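Local atomic coordinates of protein DJ-1 homolog D (Arabidopsis thaliana, PDB entry 4OGG), a protein that belongs to the DJ-1/PfpI family and carries two tandem copies of its alpha/beta-sandwich domain in a single chain. Residues D81-P86 / K105-S110; A137-G142 / V153-P158; I168-Y173 / P177-L182. One frame throughout, in Å; residues are numbered along the deposited sequence.

Contact 1: D81-P86 / K105-S110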
ATOM      1  N   ASP C  81      13.115 -36.437  -7.893  1.00 17.08           N
ATOM      2  CA  ASP C  81      12.067 -37.404  -8.190  1.00 17.94           C
ATOM      3  C   ASP C  81      10.815 -36.739  -8.746  1.00 17.57           C
ATOM      4  O   ASP C  81       9.999 -37.390  -9.397  1.00 17.86           O
ATOM      5  CB  ASP C  81      11.714 -38.182  -6.924  1.00 17.74           C
ATOM      6  CG  ASP C  81      12.917 -38.887  -6.329  1.00 20.19           C
ATOM      7  OD1 ASP C  81      13.500 -39.746  -7.024  1.00 22.05           O
ATOM      8  OD2 ASP C  81      13.284 -38.578  -5.177  1.00 18.43           O
ATOM      9  N   GLY C  82      10.663 -35.443  -8.487  1.00 15.80           N
ATOM     10  CA  GLY C  82       9.494 -34.733  -8.974  1.00 15.61           C
ATOM     11  C   GLY C  82       9.732 -33.240  -9.094  1.00 15.86           C
ATOM     12  O   GLY C  82      10.676 -32.706  -8.512  1.00 14.06           O
ATOM     13  N   LEU C  83       8.867 -32.571  -9.849  1.00 14.46           N
ATOM     14  CA  LEU C  83       8.973 -31.133 -10.070  1.00 14.00           C
ATOM     15  C   LEU C  83       7.642 -30.445  -9.787  1.00 14.03           C
ATOM     16  O   LEU C  83       6.583 -30.962 -10.140  1.00 13.49           O
ATOM     17  CB  LEU C  83       9.376 -30.858 -11.521  1.00 13.89           C
ATOM     18  CG  LEU C  83       9.397 -29.394 -11.978  1.00 14.10           C
ATOM     19  CD1 LEU C  83      10.512 -28.639 -11.256  1.00 14.03           C
ATOM     20  CD2 LEU C  83       9.603 -29.334 -13.489  1.00 15.94           C
ATOM     21  N   VAL C  84       7.707 -29.283  -9.143  1.00 13.22           N
ATOM     22  CA  VAL C  84       6.511 -28.501  -8.834  1.00 13.20           C
ATOM     23  C   VAL C  84       6.674 -27.136  -9.492  1.00 12.81           C
ATOM     24  O   VAL C  84       7.735 -26.519  -9.384  1.00 12.90           O
ATOM     25  CB  VAL C  84       6.337 -28.307  -7.307  1.00 12.25           C
ATOM     26  CG1 VAL C  84       5.098 -27.454  -7.025  1.00 14.31           C
ATOM     27  CG2 VAL C  84       6.206 -29.662  -6.627  1.00 13.10           C
ATOM     28  N   ILE C  85       5.637 -26.678 -10.185  1.00 12.81           N
ATOM     29  CA  ILE C  85       5.678 -25.377 -10.850  1.00 11.22           C
ATOM     30  C   ILE C  85       4.585 -24.463 -10.307  1.00 11.68           C
ATOM     31  O   ILE C  85       3.420 -24.580 -10.694  1.00 11.56           O
ATOM     32  CB  ILE C  85       5.471 -25.496 -12.379  1.00 11.31           C
ATOM     33  CG1 ILE C  85       6.473 -26.486 -12.977  1.00 12.52           C
ATOM     34  CG2 ILE C  85       5.670 -24.123 -13.041  1.00 11.10           C
ATOM     35  CD1 ILE C  85       6.313 -26.690 -14.471  1.00 13.84           C
ATOM     36  N   PRO C  86       4.948 -23.545  -9.396  1.00 11.13           N
ATOM     37  CA  PRO C  86       3.979 -22.613  -8.810  1.00 11.82           C
ATOM     38  C   PRO C  86       3.440 -21.655  -9.861  1.00 12.83           C
ATOM     39  O   PRO C  86       4.038 -21.484 -10.926  1.00 13.73           O
ATOM     40  CB  PRO C  86       4.800 -21.869  -7.757  1.00 12.67           C
ATOM     41  CG  PRO C  86       5.861 -22.869  -7.369  1.00 11.52           C
ATOM     42  CD  PRO C  86       6.251 -23.436  -8.718  1.00 12.08           C
ATOM     43  N   LYS C 105      11.576 -29.610 -20.088  1.00 20.72           N
ATOM     44  CA  LYS C 105      11.554 -30.610 -21.148  1.00 23.96           C
ATOM     45  C   LYS C 105      12.307 -31.858 -20.705  1.00 25.13           C
ATOM     46  O   LYS C 105      11.835 -32.978 -20.893  1.00 25.51           O
ATOM     47  CB  LYS C 105      12.188 -30.047 -22.422  1.00 24.93           C
ATOM     48  CG  LYS C 105      11.384 -28.938 -23.075  1.00 27.33           C
ATOM     49  CD  LYS C 105      12.147 -28.339 -24.245  1.00 29.04           C
ATOM     50  CE  LYS C 105      11.377 -27.206 -24.904  1.00 31.75           C
ATOM     51  NZ  LYS C 105      12.142 -26.613 -26.039  1.00 32.16           N
ATOM     52  N   GLU C 106      13.475 -31.660 -20.105  1.00 26.36           N
ATOM     53  CA  GLU C 106      14.284 -32.781 -19.647  1.00 28.31           C
ATOM     54  C   GLU C 106      13.531 -33.598 -18.603  1.00 28.44           C
ATOM     55  O   GLU C 106      13.561 -34.831 -18.621  1.00 28.70           O
ATOM     56  CB  GLU C 106      15.605 -32.272 -19.064  1.00 31.60           C
ATOM     57  CG  GLU C 106      16.590 -33.376 -18.702  1.00 36.02           C
ATOM     58  CD  GLU C 106      16.977 -34.221 -19.901  1.00 39.38           C
ATOM     59  OE1 GLU C 106      17.493 -33.653 -20.887  1.00 40.76           O
ATOM     60  OE2 GLU C 106      16.761 -35.452 -19.859  1.00 41.83           O
ATOM     61  N   PHE C 107      12.843 -32.909 -17.699  1.00 26.56           N
ATOM     62  CA  PHE C 107      12.096 -33.587 -16.651  1.00 25.73           C
ATOM     63  C   PHE C 107      10.876 -34.318 -17.210  1.00 24.93           C
ATOM     64  O   PHE C 107      10.579 -35.449 -16.819  1.00 25.51           O
ATOM     65  CB  PHE C 107      11.649 -32.584 -15.588  1.00 28.18           C
ATOM     66  CG  PHE C 107      11.577 -33.167 -14.213  1.00 28.84           C
ATOM     67  CD1 PHE C 107      12.739 -33.385 -13.481  1.00 30.34           C
ATOM     68  CD2 PHE C 107      10.358 -33.542 -13.665  1.00 28.86           C
ATOM     69  CE1 PHE C 107      12.686 -33.971 -12.221  1.00 30.18           C
ATOM     70  CE2 PHE C 107      10.296 -34.129 -12.408  1.00 29.40           C
ATOM     71  CZ  PHE C 107      11.463 -34.345 -11.685  1.00 30.86           C
ATOM     72  N   SER C 108      10.165 -33.668 -18.124  1.00 24.10           N
ATOM     73  CA  SER C 108       8.984 -34.267 -18.733  1.00 25.30           C
ATOM     74  C   SER C 108       9.394 -35.512 -19.524  1.00 26.06           C
ATOM     75  O   SER C 108       8.681 -36.515 -19.552  1.00 26.11           O
ATOM     76  CB  SER C 108       8.309 -33.255 -19.664  1.00 24.70           C
ATOM     77  OG  SER C 108       7.156 -33.808 -20.277  1.00 28.30           O
ATOM     78  N   ARG C 109      10.560 -35.433 -20.152  1.00 27.32           N
ATOM     79  CA  ARG C 109      11.099 -36.524 -20.955  1.00 30.40           C
ATOM     80  C   ARG C 109      11.378 -37.771 -20.114  1.00 29.77           C
ATOM     81  O   ARG C 109      11.288 -38.895 -20.609  1.00 29.80           O
ATOM     82  CB  ARG C 109      12.401 -36.072 -21.627  1.00 34.36           C
ATOM     83  CG  ARG C 109      12.766 -36.840 -22.882  1.00 38.54           C
ATOM     84  CD  ARG C 109      12.230 -36.134 -24.116  1.00 42.28           C
ATOM     85  NE  ARG C 109      12.888 -34.847 -24.323  1.00 43.83           N
ATOM     86  CZ  ARG C 109      12.599 -34.006 -25.311  1.00 45.81           C
ATOM     87  NH1 ARG C 109      11.654 -34.313 -26.192  1.00 46.75           N
ATOM     88  NH2 ARG C 109      13.260 -32.862 -25.424  1.00 45.49           N
ATOM     89  N   SER C 110      11.718 -37.571 -18.843  1.00 28.07           N
ATOM     90  CA  SER C 110      12.033 -38.686 -17.953  1.00 27.55           C
ATOM     91  C   SER C 110      10.803 -39.432 -17.441  1.00 26.21           C
ATOM     92  O   SER C 110      10.911 -40.559 -16.960  1.00 26.69           O
ATOM     93  CB  SER C 110      12.844 -38.188 -16.757  1.00 28.54           C
ATOM     94  OG  SER C 110      12.035 -37.415 -15.882  1.00 31.69           O
TER
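The carbonyl oxygen of F107 is gripped twice by S110: the hydroxyl donates a short, bent hydrogen bond, S110 OG to F107 O 2.6 Å with a C=O...OG angle of 132°, and S110 N adds a weak one. S110 OG also bonds to K112 N, so serine, short and able both to donate and to accept, ties the chain locally as it heads toward strand 114-116. F107 itself reaches the other way, to strand 82-85. Its ring packs against the strand backbone at G82 and L83: F107 CZ comes to 3.3 Å from G82 C, and F107 CE2 to 3.3 Å from L83 N. The CB of L83 points toward the helix and sits over one ring face in a CH-pi contact, 3.9 Å from the centroid and 28° off the normal. Of the L83 side chain, CB makes the contact with the ring; with CG anti to the backbone N (chi1 174°), the branched end leads away from it. Strand 82-85, helix 98-110 and strand 114-116 form a parallel beta-alpha-beta crossover, and F107 also touches I114 on the second strand. Across the two segments nothing is hydrogen-bonded; the peptide groups of D81-V84 pair with T4, L6, P113 and A115. Helix and sheet are thus joined here by dispersion and shape, through one flat aromatic ring.

Contact 2: A137-G142 / V153-P158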
ATOM      1  N   ALA C 137      -5.809 -25.653 -15.788  1.00 13.67           N
ATOM      2  CA  ALA C 137      -4.918 -24.579 -15.366  1.00 14.53           C
ATOM      3  C   ALA C 137      -5.804 -23.397 -15.047  1.00 14.79           C
ATOM      4  O   ALA C 137      -7.028 -23.506 -15.114  1.00 15.39           O
ATOM      5  CB  ALA C 137      -3.963 -24.215 -16.492  1.00 14.22           C
ATOM      6  N   TYR C 138      -5.206 -22.268 -14.684  1.00 13.62           N
ATOM      7  CA  TYR C 138      -6.032 -21.104 -14.426  1.00 13.51           C
ATOM      8  C   TYR C 138      -6.761 -20.909 -15.761  1.00 14.10           C
ATOM      9  O   TYR C 138      -6.167 -21.079 -16.827  1.00 16.00           O
ATOM     10  CB  TYR C 138      -5.178 -19.884 -14.095  1.00 13.59           C
ATOM     11  CG  TYR C 138      -5.996 -18.750 -13.533  1.00 14.05           C
ATOM     12  CD1 TYR C 138      -6.587 -18.853 -12.273  1.00 15.55           C
ATOM     13  CD2 TYR C 138      -6.221 -17.593 -14.276  1.00 15.67           C
ATOM     14  CE1 TYR C 138      -7.384 -17.832 -11.764  1.00 16.45           C
ATOM     15  CE2 TYR C 138      -7.021 -16.564 -13.776  1.00 17.01           C
ATOM     16  CZ  TYR C 138      -7.597 -16.691 -12.522  1.00 16.99           C
ATOM     17  OH  TYR C 138      -8.385 -15.681 -12.023  1.00 18.40           O
ATOM     18  N   ALA C 139      -8.043 -20.570 -15.708  1.00 14.93           N
ATOM     19  CA  ALA C 139      -8.840 -20.422 -16.922  1.00 14.48           C
ATOM     20  C   ALA C 139      -8.210 -19.610 -18.057  1.00 14.31           C
ATOM     21  O   ALA C 139      -8.346 -19.970 -19.228  1.00 16.14           O
ATOM     22  CB  ALA C 139     -10.220 -19.849 -16.571  1.00 15.97           C
ATOM     23  N   THR C 140      -7.513 -18.528 -17.715  1.00 16.38           N
ATOM     24  CA  THR C 140      -6.893 -17.663 -18.719  1.00 15.60           C
ATOM     25  C   THR C 140      -5.763 -18.337 -19.491  1.00 14.87           C
ATOM     26  O   THR C 140      -5.321 -17.831 -20.522  1.00 14.76           O
ATOM     27  CB  THR C 140      -6.329 -16.378 -18.075  1.00 16.84           C
ATOM     28  OG1 THR C 140      -5.225 -16.713 -17.225  1.00 17.35           O
ATOM     29  CG2 THR C 140      -7.398 -15.676 -17.256  1.00 17.36           C
ATOM     30  N   VAL C 141      -5.294 -19.473 -18.983  1.00 13.85           N
ATOM     31  CA  VAL C 141      -4.209 -20.211 -19.620  1.00 14.34           C
ATOM     32  C   VAL C 141      -4.745 -21.202 -20.660  1.00 14.42           C
ATOM     33  O   VAL C 141      -3.992 -21.726 -21.485  1.00 13.02           O
ATOM     34  CB  VAL C 141      -3.376 -20.965 -18.547  1.00 13.86           C
ATOM     35  CG1 VAL C 141      -2.175 -21.665 -19.183  1.00 14.72           C
ATOM     36  CG2 VAL C 141      -2.915 -19.986 -17.480  1.00 14.83           C
ATOM     37  N   GLY C 142      -6.056 -21.436 -20.624  1.00 14.74           N
ATOM     38  CA  GLY C 142      -6.683 -22.360 -21.554  1.00 15.52           C
ATOM     39  C   GLY C 142      -6.320 -22.173 -23.019  1.00 17.06           C
ATOM     40  O   GLY C 142      -5.895 -23.124 -23.675  1.00 15.30           O
ATOM     41  N   VAL C 153      -9.091 -28.872 -20.143  1.00 18.44           N
ATOM     42  CA  VAL C 153     -10.180 -29.164 -19.227  1.00 19.81           C
ATOM     43  C   VAL C 153     -10.500 -27.875 -18.476  1.00 19.98           C
ATOM     44  O   VAL C 153      -9.850 -27.540 -17.489  1.00 17.90           O
ATOM     45  CB  VAL C 153      -9.785 -30.261 -18.214  1.00 20.83           C
ATOM     46  CG1 VAL C 153     -10.925 -30.499 -17.229  1.00 22.37           C
ATOM     47  CG2 VAL C 153      -9.447 -31.549 -18.951  1.00 20.73           C
ATOM     48  N   GLU C 154     -11.491 -27.141 -18.973  1.00 20.16           N
ATOM     49  CA  GLU C 154     -11.908 -25.891 -18.352  1.00 21.06           C
ATOM     50  C   GLU C 154     -12.197 -26.150 -16.874  1.00 21.39           C
ATOM     51  O   GLU C 154     -12.940 -27.068 -16.535  1.00 22.48           O
ATOM     52  CB  GLU C 154     -13.171 -25.374 -19.044  1.00 22.03           C
ATOM     53  CG  GLU C 154     -13.596 -23.968 -18.651  1.00 23.83           C
ATOM     54  CD  GLU C 154     -12.596 -22.912 -19.079  1.00 22.94           C
ATOM     55  OE1 GLU C 154     -12.099 -22.986 -20.223  1.00 25.67           O
ATOM     56  OE2 GLU C 154     -12.314 -22.000 -18.278  1.00 26.22           O
ATOM     57  N   PRO C 155     -11.596 -25.357 -15.972  1.00 21.43           N
ATOM     58  CA  PRO C 155     -11.852 -25.573 -14.545  1.00 22.34           C
ATOM     59  C   PRO C 155     -13.236 -25.040 -14.179  1.00 25.31           C
ATOM     60  O   PRO C 155     -13.441 -23.828 -14.115  1.00 26.51           O
ATOM     61  CB  PRO C 155     -10.724 -24.794 -13.876  1.00 20.94           C
ATOM     62  CG  PRO C 155     -10.562 -23.618 -14.797  1.00 19.35           C
ATOM     63  CD  PRO C 155     -10.638 -24.255 -16.177  1.00 19.59           C
ATOM     64  N   ILE C 156     -14.183 -25.947 -13.955  1.00 26.75           N
ATOM     65  CA  ILE C 156     -15.546 -25.557 -13.607  1.00 27.96           C
ATOM     66  C   ILE C 156     -15.586 -24.919 -12.219  1.00 27.50           C
ATOM     67  O   ILE C 156     -16.370 -24.003 -11.967  1.00 28.95           O
ATOM     68  CB  ILE C 156     -16.494 -26.774 -13.642  1.00 30.56           C
ATOM     69  CG1 ILE C 156     -17.928 -26.325 -13.346  1.00 32.51           C
ATOM     70  CG2 ILE C 156     -16.032 -27.824 -12.642  1.00 31.96           C
ATOM     71  CD1 ILE C 156     -18.946 -27.442 -13.419  1.00 36.14           C
ATOM     72  N   THR C 157     -14.739 -25.418 -11.325  1.00 25.30           N
ATOM     73  CA  THR C 157     -14.632 -24.898  -9.968  1.00 23.38           C
ATOM     74  C   THR C 157     -13.147 -24.633  -9.716  1.00 22.65           C
ATOM     75  O   THR C 157     -12.288 -25.253 -10.341  1.00 20.85           O
ATOM     76  CB  THR C 157     -15.165 -25.905  -8.927  1.00 23.83           C
ATOM     77  OG1 THR C 157     -14.485 -27.157  -9.071  1.00 24.30           O
ATOM     78  CG2 THR C 157     -16.662 -26.119  -9.117  1.00 24.99           C
ATOM     79  N   PRO C 158     -12.827 -23.701  -8.803  1.00 21.78           N
ATOM     80  CA  PRO C 158     -11.437 -23.356  -8.483  1.00 20.43           C
ATOM     81  C   PRO C 158     -10.561 -24.490  -7.957  1.00 19.28           C
ATOM     82  O   PRO C 158      -9.337 -24.440  -8.087  1.00 17.09           O
ATOM     83  CB  PRO C 158     -11.588 -22.238  -7.453  1.00 22.22           C
ATOM     84  CG  PRO C 158     -12.884 -21.601  -7.829  1.00 23.27           C
ATOM     85  CD  PRO C 158     -13.758 -22.799  -8.104  1.00 22.65           C
TER
HETATM   86  O   HOH W   1     -10.137 -21.169 -21.033  1.00 20.44           O
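A139 and P155 bring together two loops of the DJ-1/PfpI alpha/beta sandwich, one running into helix 142-147 and the other leading to strand 161-164. Their side chains meet loosely, A139 CB to P155 CG 4.2 Å. P155 CG also lies 3.5 Å from A137 O, so the proline's compact ring rests against the backbone of 137-139 as well as the alanine methyl. The small A139 suits this close run of loop on loop, while A137 takes part through its carbonyl oxygen; proline, with no N-H to satisfy, suits an irregular loop.

E154 adds the polar half. Its CB starts away from the other loop, and CG stands anti to the backbone N (chi1 -171°). The bend at chi2 (66°) then folds the chain back, so that CD brings the carboxylate over to A139. There the two oxygens part company: E154 OE2 packs on the alanine methyl, 3.5 Å from A139 CB, while OE1 accepts hydrogen bonds from W152 NE1 and from a water. A long, charged side chain fits this solvent-facing position, because it can span to the neighbouring loop and still meet water.

Segment 137-142 has other partners too. T140 OG1 bonds to E285 of the second subunit, whose L289 packs on A139 and T140, and the Y138 ring meets that of H119, next in the chain to a modified cysteine. Within the loop, the bond V141 N to Y138 O (2.8 Å) shapes a turn into the helix. A139 O has two donors: G142 N, 3.1 Å from A139 O, and the bridging water, whose oxygen lies 2.8 Å from A139 O and 2.8 Å from E154 OE1, giving one hydrogen to each.

Contact 3: I168-Y173 / P177-L182; sequences ITAATY and PEFIQL
Strand 168-170 and helix 177-182 run nearly antiparallel, their axes 170° apart in direction and 8.6 Å apart at closest approach, with A170 facing F179. The methyl of A170 packs on the phenylalanine, A170 CB to F179 CD1 3.6 Å; so small a side chain suits a point where a bulky ring must fit between helix and strand. F179 holds CG anti to its backbone N (chi1 180°), which swings the ring down toward the sheet, and its edge comes near I168 O, 3.7 Å from F179 CE1. This strand-turn-helix unit belongs to the DJ-1/PfpI fold, in which the helix doubles back over the mixed sheet. I168 fills the next stretch of the interface with both its branches. I168 CG2 lies between F179 CD1, 4.0 Å away, and the CB of L182. The longer branch extends I168 CD1 to 3.8 Å from L182 CB and presses it on the helix backbone, 3.2 Å from L182 O, a tight approach. Beta-branched isoleucine fits such a strand: CG2 reaches both F179 and L182, while CD1 packs on L182. T169 points away from the helix instead, and its OG1 bonds to T136 N.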
ATOM      1  N   ILE C 168       0.345 -33.746 -13.229  1.00 14.92           N
ATOM      2  CA  ILE C 168      -0.739 -33.311 -12.354  1.00 15.18           C
ATOM      3  C   ILE C 168      -0.933 -31.801 -12.476  1.00 14.43           C
ATOM      4  O   ILE C 168       0.010 -31.034 -12.289  1.00 14.35           O
ATOM      5  CB  ILE C 168      -0.406 -33.673 -10.894  1.00 14.74           C
ATOM      6  CG1 ILE C 168      -0.137 -35.179 -10.799  1.00 17.03           C
ATOM      7  CG2 ILE C 168      -1.544 -33.258  -9.965  1.00 15.44           C
ATOM      8  CD1 ILE C 168       0.477 -35.620  -9.488  1.00 19.27           C
ATOM      9  N   THR C 169      -2.152 -31.370 -12.788  1.00 13.37           N
ATOM     10  CA  THR C 169      -2.414 -29.942 -12.931  1.00 14.39           C
ATOM     11  C   THR C 169      -3.595 -29.446 -12.108  1.00 14.59           C
ATOM     12  O   THR C 169      -4.565 -30.173 -11.893  1.00 15.10           O
ATOM     13  CB  THR C 169      -2.656 -29.571 -14.406  1.00 13.76           C
ATOM     14  OG1 THR C 169      -3.675 -30.418 -14.955  1.00 12.89           O
ATOM     15  CG2 THR C 169      -1.369 -29.737 -15.212  1.00 13.11           C
ATOM     16  N   ALA C 170      -3.496 -28.202 -11.640  1.00 14.24           N
ATOM     17  CA  ALA C 170      -4.550 -27.575 -10.853  1.00 13.43           C
ATOM     18  C   ALA C 170      -4.786 -26.165 -11.386  1.00 14.18           C
ATOM     19  O   ALA C 170      -3.945 -25.612 -12.098  1.00 13.77           O
ATOM     20  CB  ALA C 170      -4.162 -27.535  -9.378  1.00 13.63           C
ATOM     21  N   ALA C 171      -5.930 -25.585 -11.036  1.00 12.55           N
ATOM     22  CA  ALA C 171      -6.299 -24.256 -11.516  1.00 13.86           C
ATOM     23  C   ALA C 171      -5.944 -23.098 -10.583  1.00 14.04           C
ATOM     24  O   ALA C 171      -5.553 -22.027 -11.049  1.00 14.50           O
ATOM     25  CB  ALA C 171      -7.787 -24.227 -11.819  1.00 13.51           C
ATOM     26  N   THR C 172      -6.093 -23.308  -9.277  1.00 14.25           N
ATOM     27  CA  THR C 172      -5.803 -22.273  -8.280  1.00 15.32           C
ATOM     28  C   THR C 172      -5.335 -22.916  -6.980  1.00 14.48           C
ATOM     29  O   THR C 172      -5.411 -24.136  -6.826  1.00 14.24           O
ATOM     30  CB  THR C 172      -7.060 -21.440  -7.936  1.00 16.01           C
ATOM     31  OG1 THR C 172      -7.974 -22.250  -7.180  1.00 17.23           O
ATOM     32  CG2 THR C 172      -7.756 -20.955  -9.200  1.00 17.62           C
ATOM     33  N   TYR C 173      -4.867 -22.097  -6.038  1.00 14.42           N
ATOM     34  CA  TYR C 173      -4.410 -22.630  -4.764  1.00 13.59           C
ATOM     35  C   TYR C 173      -5.531 -23.303  -3.975  1.00 13.83           C
ATOM     36  O   TYR C 173      -5.278 -23.990  -2.990  1.00 13.29           O
ATOM     37  CB  TYR C 173      -3.715 -21.545  -3.924  1.00 14.16           C
ATOM     38  CG  TYR C 173      -4.446 -20.227  -3.777  1.00 13.56           C
ATOM     39  CD1 TYR C 173      -5.645 -20.137  -3.064  1.00 14.66           C
ATOM     40  CD2 TYR C 173      -3.916 -19.059  -4.325  1.00 15.21           C
ATOM     41  CE1 TYR C 173      -6.294 -18.905  -2.901  1.00 17.06           C
ATOM     42  CE2 TYR C 173      -4.554 -17.829  -4.169  1.00 16.48           C
ATOM     43  CZ  TYR C 173      -5.739 -17.757  -3.460  1.00 16.61           C
ATOM     44  OH  TYR C 173      -6.374 -16.539  -3.323  1.00 19.46           O
ATOM     45  N   PRO C 177      -5.083 -29.120  -1.783  1.00 12.36           N
ATOM     46  CA  PRO C 177      -5.247 -30.427  -1.129  1.00 13.17           C
ATOM     47  C   PRO C 177      -5.100 -31.634  -2.058  1.00 13.58           C
ATOM     48  O   PRO C 177      -4.225 -32.483  -1.853  1.00 14.06           O
ATOM     49  CB  PRO C 177      -6.642 -30.328  -0.510  1.00 14.43           C
ATOM     50  CG  PRO C 177      -6.736 -28.866  -0.149  1.00 14.53           C
ATOM     51  CD  PRO C 177      -6.177 -28.205  -1.408  1.00 13.34           C
ATOM     52  N   GLU C 178      -5.955 -31.711  -3.070  1.00 13.11           N
ATOM     53  CA  GLU C 178      -5.914 -32.822  -4.016  1.00 13.43           C
ATOM     54  C   GLU C 178      -4.660 -32.751  -4.890  1.00 14.42           C
ATOM     55  O   GLU C 178      -4.090 -33.775  -5.257  1.00 14.08           O
ATOM     56  CB  GLU C 178      -7.172 -32.820  -4.892  1.00 14.60           C
ATOM     57  CG  GLU C 178      -7.138 -33.852  -6.011  1.00 15.88           C
ATOM     58  CD  GLU C 178      -8.427 -33.913  -6.811  1.00 18.22           C
ATOM     59  OE1 GLU C 178      -9.178 -32.914  -6.831  1.00 19.39           O
ATOM     60  OE2 GLU C 178      -8.683 -34.964  -7.434  1.00 20.88           O
ATOM     61  N   PHE C 179      -4.236 -31.529  -5.204  1.00 13.54           N
ATOM     62  CA  PHE C 179      -3.047 -31.286  -6.020  1.00 13.98           C
ATOM     63  C   PHE C 179      -1.844 -31.954  -5.363  1.00 14.35           C
ATOM     64  O   PHE C 179      -1.142 -32.762  -5.974  1.00 13.34           O
ATOM     65  CB  PHE C 179      -2.815 -29.775  -6.122  1.00 13.76           C
ATOM     66  CG  PHE C 179      -1.605 -29.378  -6.937  1.00 12.81           C
ATOM     67  CD1 PHE C 179      -1.526 -29.673  -8.293  1.00 11.73           C
ATOM     68  CD2 PHE C 179      -0.581 -28.632  -6.354  1.00 13.37           C
ATOM     69  CE1 PHE C 179      -0.443 -29.223  -9.066  1.00 13.28           C
ATOM     70  CE2 PHE C 179       0.505 -28.178  -7.112  1.00 12.06           C
ATOM     71  CZ  PHE C 179       0.574 -28.473  -8.473  1.00 12.22           C
ATOM     72  N   ILE C 180      -1.623 -31.611  -4.101  1.00 13.78           N
ATOM     73  CA  ILE C 180      -0.510 -32.154  -3.343  1.00 14.40           C
ATOM     74  C   ILE C 180      -0.668 -33.656  -3.096  1.00 15.10           C
ATOM     75  O   ILE C 180       0.302 -34.411  -3.184  1.00 13.74           O
ATOM     76  CB  ILE C 180      -0.366 -31.393  -2.003  1.00 15.15           C
ATOM     77  CG1 ILE C 180       0.015 -29.937  -2.295  1.00 15.13           C
ATOM     78  CG2 ILE C 180       0.663 -32.073  -1.110  1.00 15.17           C
ATOM     79  CD1 ILE C 180       0.029 -29.025  -1.081  1.00 13.94           C
ATOM     80  N   GLN C 181      -1.888 -34.097  -2.799  1.00 14.53           N
ATOM     81  CA  GLN C 181      -2.115 -35.520  -2.551  1.00 16.01           C
ATOM     82  C   GLN C 181      -1.763 -36.354  -3.782  1.00 14.59           C
ATOM     83  O   GLN C 181      -1.100 -37.388  -3.676  1.00 14.36           O
ATOM     84  CB  GLN C 181      -3.573 -35.775  -2.164  1.00 16.51           C
ATOM     85  CG  GLN C 181      -3.795 -37.142  -1.531  1.00 18.18           C
ATOM     86  CD  GLN C 181      -5.251 -37.409  -1.209  1.00 20.34           C
ATOM     87  OE1 GLN C 181      -6.021 -37.830  -2.072  1.00 22.89           O
ATOM     88  NE2 GLN C 181      -5.640 -37.157   0.037  1.00 21.03           N
ATOM     89  N   LEU C 182      -2.201 -35.897  -4.948  1.00 14.02           N
ATOM     90  CA  LEU C 182      -1.936 -36.604  -6.194  1.00 14.72           C
ATOM     91  C   LEU C 182      -0.444 -36.662  -6.493  1.00 15.85           C
ATOM     92  O   LEU C 182       0.058 -37.659  -7.019  1.00 16.87           O
ATOM     93  CB  LEU C 182      -2.670 -35.922  -7.351  1.00 15.62           C
ATOM     94  CG  LEU C 182      -4.193 -36.075  -7.363  1.00 15.84           C
ATOM     95  CD1 LEU C 182      -4.807 -35.086  -8.330  1.00 14.45           C
ATOM     96  CD2 LEU C 182      -4.557 -37.512  -7.742  1.00 13.93           C
TER

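Overall arrangement
The contacts follow one another in series, all within one DJ-1/PfpI family region. Contacts 1 and 3 share the six-stranded mixed sheet, with their centres about 15 Å apart: strands 82-85 and 167-170 flank strand 114-116, and helices 98-110 and 176-186 lie on opposite faces, making the alpha/beta sandwich. Contact 2 stands off in the loops, about 21 Å between centres from contact 1 and without touching it. It does meet contact 3, its centre about 12 Å away, where P158 O probably accepts a hydrogen bond from T172 OG1 and A171 packs on A137 and P155. The loop beyond strand 167-170 thus joins the sandwich core to the loops of contact 2, of which 137-142 meets H119 and the second subunit.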